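Local coordinates for protein endo-b-1,4-glucanase (Nasutitermes takasagoensis, PDB 1KS8) that probably hydrolyses internal beta-1,4-glucosidic linkages in cellulose, lichenin and cereal beta-glucans, as a family 9 endoglucanase, at residues Val71-Leu76 with Leu159-Ile164; Leu222-Asn227 with Leu264-Asn269. One frame throughout, in Å; residues are numbered along the deposited sequence.

Contact 1 of 2, residues Val71-Leu76 with Leu159-Ile164; sequences VLAWGL and LAAASI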
loop_
_atom_site.group_PDB
_atom_site.type_symbol
_atom_site.label_atom_id
_atom_site.label_comp_id
_atom_site.label_asym_id
_atom_site.label_seq_id
_atom_site.Cartn_x
_atom_site.Cartn_y
_atom_site.Cartn_z
ATOM N N VAL A 71 -1.506 -3.984 4.163
ATOM C CA VAL A 71 -0.938 -5.036 3.331
ATOM C C VAL A 71 0.511 -5.354 3.708
ATOM O O VAL A 71 0.915 -6.520 3.706
ATOM C CB VAL A 71 -1.062 -4.664 1.837
ATOM C CG1 VAL A 71 -0.354 -5.695 0.969
ATOM C CG2 VAL A 71 -2.542 -4.595 1.458
ATOM N N LEU A 72 1.295 -4.334 4.045
ATOM C CA LEU A 72 2.672 -4.588 4.448
ATOM C C LEU A 72 2.677 -5.382 5.756
ATOM O O LEU A 72 3.431 -6.341 5.899
ATOM C CB LEU A 72 3.445 -3.275 4.627
ATOM C CG LEU A 72 3.803 -2.501 3.354
ATOM C CD1 LEU A 72 4.628 -1.286 3.743
ATOM C CD2 LEU A 72 4.587 -3.389 2.381
ATOM N N ALA A 73 1.831 -4.989 6.705
ATOM C CA ALA A 73 1.760 -5.691 7.986
ATOM C C ALA A 73 1.270 -7.124 7.774
ATOM O O ALA A 73 1.761 -8.060 8.399
ATOM C CB ALA A 73 0.823 -4.949 8.941
ATOM N N TRP A 74 0.299 -7.284 6.883
ATOM C CA TRP A 74 -0.271 -8.591 6.569
ATOM C C TRP A 74 0.826 -9.556 6.111
ATOM O O TRP A 74 0.898 -10.698 6.572
ATOM C CB TRP A 74 -1.331 -8.407 5.481
ATOM C CG TRP A 74 -2.186 -9.595 5.155
ATOM C CD1 TRP A 74 -2.290 -10.767 5.852
ATOM C CD2 TRP A 74 -3.108 -9.692 4.066
ATOM N NE1 TRP A 74 -3.226 -11.586 5.262
ATOM C CE2 TRP A 74 -3.743 -10.949 4.163
ATOM C CE3 TRP A 74 -3.460 -8.833 3.016
ATOM C CZ2 TRP A 74 -4.714 -11.369 3.246
ATOM C CZ3 TRP A 74 -4.425 -9.251 2.104
ATOM C CH2 TRP A 74 -5.040 -10.509 2.228
ATOM N N GLY A 75 1.690 -9.093 5.212
ATOM C CA GLY A 75 2.768 -9.935 4.727
ATOM C C GLY A 75 3.792 -10.223 5.810
ATOM O O GLY A 75 4.379 -11.303 5.849
ATOM N N LEU A 76 4.010 -9.248 6.688
ATOM C CA LEU A 76 4.957 -9.391 7.790
ATOM C C LEU A 76 4.481 -10.449 8.776
ATOM O O LEU A 76 5.288 -11.132 9.410
ATOM C CB LEU A 76 5.120 -8.061 8.528
ATOM C CG LEU A 76 6.431 -7.299 8.340
ATOM C CD1 LEU A 76 6.365 -5.998 9.126
ATOM C CD2 LEU A 76 7.604 -8.145 8.815
ATOM N N LEU A 159 -3.896 -0.514 11.857
ATOM C CA LEU A 159 -3.479 -0.455 13.252
ATOM C C LEU A 159 -3.610 -1.816 13.931
ATOM O O LEU A 159 -2.728 -2.226 14.690
ATOM C CB LEU A 159 -4.301 0.600 13.993
ATOM C CG LEU A 159 -4.029 2.038 13.542
ATOM C CD1 LEU A 159 -5.111 2.957 14.088
ATOM C CD2 LEU A 159 -2.657 2.480 14.019
ATOM N N ALA A 160 -4.701 -2.520 13.646
ATOM C CA ALA A 160 -4.918 -3.837 14.233
ATOM C C ALA A 160 -3.869 -4.814 13.714
ATOM O O ALA A 160 -3.299 -5.591 14.478
ATOM C CB ALA A 160 -6.321 -4.338 13.900
ATOM N N ALA A 161 -3.604 -4.770 12.412
ATOM C CA ALA A 161 -2.604 -5.654 11.826
ATOM C C ALA A 161 -1.243 -5.339 12.443
ATOM O O ALA A 161 -0.485 -6.244 12.799
ATOM C CB ALA A 161 -2.558 -5.470 10.313
ATOM N N ALA A 162 -0.937 -4.052 12.576
ATOM C CA ALA A 162 0.333 -3.646 13.161
ATOM C C ALA A 162 0.447 -4.099 14.617
ATOM O O ALA A 162 1.534 -4.449 15.074
ATOM C CB ALA A 162 0.497 -2.132 13.068
ATOM N N SER A 163 -0.665 -4.103 15.348
ATOM C CA SER A 163 -0.615 -4.520 16.748
ATOM C C SER A 163 -0.153 -5.972 16.848
ATOM O O SER A 163 0.501 -6.357 17.816
ATOM C CB SER A 163 -1.983 -4.344 17.427
ATOM O OG SER A 163 -2.911 -5.340 17.035
ATOM N N ILE A 164 -0.487 -6.772 15.841
ATOM C CA ILE A 164 -0.075 -8.172 15.813
ATOM C C ILE A 164 1.426 -8.237 15.530
ATOM O O ILE A 164 2.166 -8.980 16.172
ATOM C CB ILE A 164 -0.842 -8.957 14.724
ATOM C CG1 ILE A 164 -2.335 -8.982 15.063
ATOM C CG2 ILE A 164 -0.297 -10.378 14.611
ATOM C CD1 ILE A 164 -3.209 -9.545 13.959
#

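Contact 2 of 2, residues Leu222-Asn227 with Leu264-Asn269; sequences LYRATN and LAKLTN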
loop_
_atom_site.group_PDB
_atom_site.type_symbol
_atom_site.label_atom_id
_atom_site.label_comp_id
_atom_site.label_asym_id
_atom_site.label_seq_id
_atom_site.Cartn_x
_atom_site.Cartn_y
_atom_site.Cartn_z
ATOM N N LEU A 222 -9.613 -6.763 13.446
ATOM C CA LEU A 222 -9.738 -6.560 14.883
ATOM C C LEU A 222 -9.958 -7.893 15.585
ATOM O O LEU A 222 -9.448 -8.113 16.679
ATOM C CB LEU A 222 -10.881 -5.592 15.191
ATOM C CG LEU A 222 -10.438 -4.127 15.146
ATOM C CD1 LEU A 222 -11.646 -3.216 15.153
ATOM C CD2 LEU A 222 -9.523 -3.841 16.332
ATOM N N TYR A 223 -10.709 -8.790 14.954
ATOM C CA TYR A 223 -10.932 -10.099 15.553
ATOM C C TYR A 223 -9.595 -10.829 15.643
ATOM O O TYR A 223 -9.260 -11.417 16.670
ATOM C CB TYR A 223 -11.903 -10.931 14.715
ATOM C CG TYR A 223 -12.003 -12.365 15.184
ATOM C CD1 TYR A 223 -12.433 -12.669 16.476
ATOM C CD2 TYR A 223 -11.640 -13.420 14.346
ATOM C CE1 TYR A 223 -12.499 -13.987 16.923
ATOM C CE2 TYR A 223 -11.704 -14.743 14.783
ATOM C CZ TYR A 223 -12.133 -15.018 16.073
ATOM O OH TYR A 223 -12.192 -16.322 16.511
ATOM N N ARG A 224 -8.828 -10.785 14.561
ATOM C CA ARG A 224 -7.535 -11.450 14.530
ATOM C C ARG A 224 -6.586 -10.909 15.596
ATOM O O ARG A 224 -5.815 -11.661 16.189
ATOM C CB ARG A 224 -6.895 -11.290 13.146
ATOM C CG ARG A 224 -5.600 -12.064 12.978
ATOM C CD ARG A 224 -5.041 -11.929 11.573
ATOM N NE ARG A 224 -3.971 -12.893 11.345
ATOM C CZ ARG A 224 -3.470 -13.184 10.151
ATOM N NH1 ARG A 224 -3.938 -12.577 9.068
ATOM N NH2 ARG A 224 -2.518 -14.100 10.039
ATOM N N ALA A 225 -6.656 -9.604 15.839
ATOM C CA ALA A 225 -5.785 -8.945 16.809
ATOM C C ALA A 225 -6.234 -9.027 18.266
ATOM O O ALA A 225 -5.434 -8.795 19.175
ATOM C CB ALA A 225 -5.608 -7.481 16.420
ATOM N N THR A 226 -7.500 -9.363 18.493
ATOM C CA THR A 226 -8.025 -9.423 19.856
ATOM C C THR A 226 -8.596 -10.770 20.280
ATOM O O THR A 226 -8.643 -11.077 21.472
ATOM C CB THR A 226 -9.140 -8.387 20.048
ATOM O OG1 THR A 226 -10.239 -8.712 19.184
ATOM C CG2 THR A 226 -8.634 -6.990 19.717
ATOM N N ASN A 227 -9.035 -11.561 19.307
ATOM C CA ASN A 227 -9.641 -12.862 19.575
ATOM C C ASN A 227 -10.994 -12.607 20.235
ATOM O O ASN A 227 -11.584 -13.498 20.849
ATOM C CB ASN A 227 -8.757 -13.701 20.506
ATOM C CG ASN A 227 -9.214 -15.146 20.600
ATOM O OD1 ASN A 227 -8.779 -15.891 21.479
ATOM N ND2 ASN A 227 -10.086 -15.551 19.684
ATOM N N LEU A 264 -11.014 -14.013 6.055
ATOM C CA LEU A 264 -12.066 -14.696 6.800
ATOM C C LEU A 264 -11.969 -16.212 6.651
ATOM O O LEU A 264 -12.320 -16.950 7.570
ATOM C CB LEU A 264 -13.452 -14.208 6.356
ATOM C CG LEU A 264 -13.854 -12.833 6.901
ATOM C CD1 LEU A 264 -15.179 -12.407 6.301
ATOM C CD2 LEU A 264 -13.952 -12.891 8.422
ATOM N N ALA A 265 -11.490 -16.677 5.502
ATOM C CA ALA A 265 -11.344 -18.111 5.290
ATOM C C ALA A 265 -10.347 -18.651 6.313
ATOM O O ALA A 265 -10.546 -19.720 6.887
ATOM C CB ALA A 265 -10.848 -18.391 3.874
ATOM N N LYS A 266 -9.276 -17.899 6.546
ATOM C CA LYS A 266 -8.255 -18.313 7.501
ATOM C C LYS A 266 -8.738 -18.217 8.944
ATOM O O LYS A 266 -8.465 -19.099 9.760
ATOM C CB LYS A 266 -6.996 -17.459 7.335
ATOM C CG LYS A 266 -5.852 -17.857 8.259
ATOM C CD LYS A 266 -4.615 -17.009 8.005
ATOM C CE LYS A 266 -3.418 -17.524 8.791
ATOM N NZ LYS A 266 -3.666 -17.526 10.257
ATOM N N LEU A 267 -9.462 -17.148 9.255
ATOM C CA LEU A 267 -9.965 -16.917 10.606
ATOM C C LEU A 267 -11.120 -17.816 11.040
ATOM O O LEU A 267 -11.269 -18.106 12.229
ATOM C CB LEU A 267 -10.396 -15.454 10.757
ATOM C CG LEU A 267 -9.312 -14.390 10.573
ATOM C CD1 LEU A 267 -9.942 -13.009 10.663
ATOM C CD2 LEU A 267 -8.238 -14.553 11.636
ATOM N N THR A 268 -11.935 -18.254 10.085
ATOM C CA THR A 268 -13.089 -19.094 10.397
ATOM C C THR A 268 -12.975 -20.529 9.892
ATOM O O THR A 268 -13.667 -21.419 10.388
ATOM C CB THR A 268 -14.375 -18.500 9.806
ATOM O OG1 THR A 268 -14.313 -18.564 8.375
ATOM C CG2 THR A 268 -14.540 -17.045 10.240
ATOM N N ASN A 269 -12.114 -20.743 8.901
ATOM C CA ASN A 269 -11.914 -22.064 8.305
ATOM C C ASN A 269 -13.171 -22.506 7.554
ATOM O O ASN A 269 -13.294 -23.672 7.175
ATOM C CB ASN A 269 -11.575 -23.100 9.384
ATOM C CG ASN A 269 -10.926 -24.353 8.814
ATOM O OD1 ASN A 269 -11.002 -25.430 9.408
ATOM N ND2 ASN A 269 -10.268 -24.213 7.670
HETATM O O HOH W 1 -1.927 -15.709 12.352
#

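Contact 1 of 2, residues Val71-Leu76 with Leu159-Ile164
This is a close, alanine-to-alanine helix contact in the buried interior of the (alpha/alpha)6 barrel, joining helix 62-78 to helix 149-165 through Ala73 and Ala161. Their methyl groups meet at a slant, Ala73 CB lying 3.7 Å from Ala161 CB, though each methyl points toward the other helix. Ala73 CB also approaches the opposing main chain, reaching 4.1 Å from Ala162 N. With one methyl per helix as the spacer, the backbones come near: the CA atoms of Ala73 and Ala162 are 5.7 Å apart, and the interface buries just 94 Å². The contact is apolar; Ser163 OG serves its own helix, donating a 2.6 Å hydrogen bond to Ala160 O. Larger side chains pack on other helices. Trp74 makes edge-to-face contacts with Trp217, Trp221 and Phe312, while Ala161 touches Trp221 of helix 212-226. Around the pair, Val96 and Thr100 of helix 89-106 and Leu177 of helix 171-190 pack on Ala162, and helix 415-430 meets Val71 and Leu72.

Contact 2 of 2, residues Leu222-Asn227 with Leu264-Asn269
The Tyr223 ring receives Leu267 at its edge, near the ring plane, with Leu267 CD1 4.1 Å from Tyr223 CD2; at the Arg224 guanidinium, a water lies at the edge in plane and Lys266 NZ approaches obliquely. These groups join the C-terminal ends of helices 212-226 and 257-268, at the surface of the (alpha/alpha)6 barrel of a family 9 glycoside hydrolase. The short helical segments run at 37° to each other, and their axes approach to 11.1 Å, a wide spacing bridged by side chains. Leu267 carries most of the apolar contact, its two methyls meeting different partners. CD1 takes the tyrosine edge, whereas CD2 rests against the aliphatic part of Arg224, 3.8 Å from Arg224 CB and close to CG and CD as well. The arginine chain is extended from CG to NE, with CG opposite the backbone N (chi1 -175°), which carries the guanidinium past the leucine to the lysine. There Arg224 NH2 and Lys266 NZ stand 3.6 Å apart. This pairing of like charges is probably eased by the salt bridge from Arg224 NH2 to Asp78 OD2 and by the shared water, which accepts from both nitrogens, weakly from the lysine. Each helix is followed by an asparagine with positive phi, Asn227 and Asn269. One turn before Thr268, Leu264 O is gripped from opposite faces of its carbonyl plane by Thr268 N and by Thr268 OG1, the hydroxyl 2.7 Å from Leu264 O.

How the contacts relate
Helix 212-226 brings the two contacts together, packing on helix 149-165 of contact 1 and supplying the first segment of contact 2. Their centres are about 13 Å apart, and they touch directly: Ile164 CD1 lies 3.6 Å from Arg224 CG, and Ser163 OG 3.5 Å from Ala225 CB. The chain closes contact 1 before opening contact 2. Contact 1 is buried and contact 2 is at the surface, in keeping with centres about 12 Å and 21 Å from the chain centre. Contact 2 lies away from the known sites; in contact 1, the side chain of Ala161 is about 11 Å from that of Glu214, a calcium-binding residue with no calcium bound in this model.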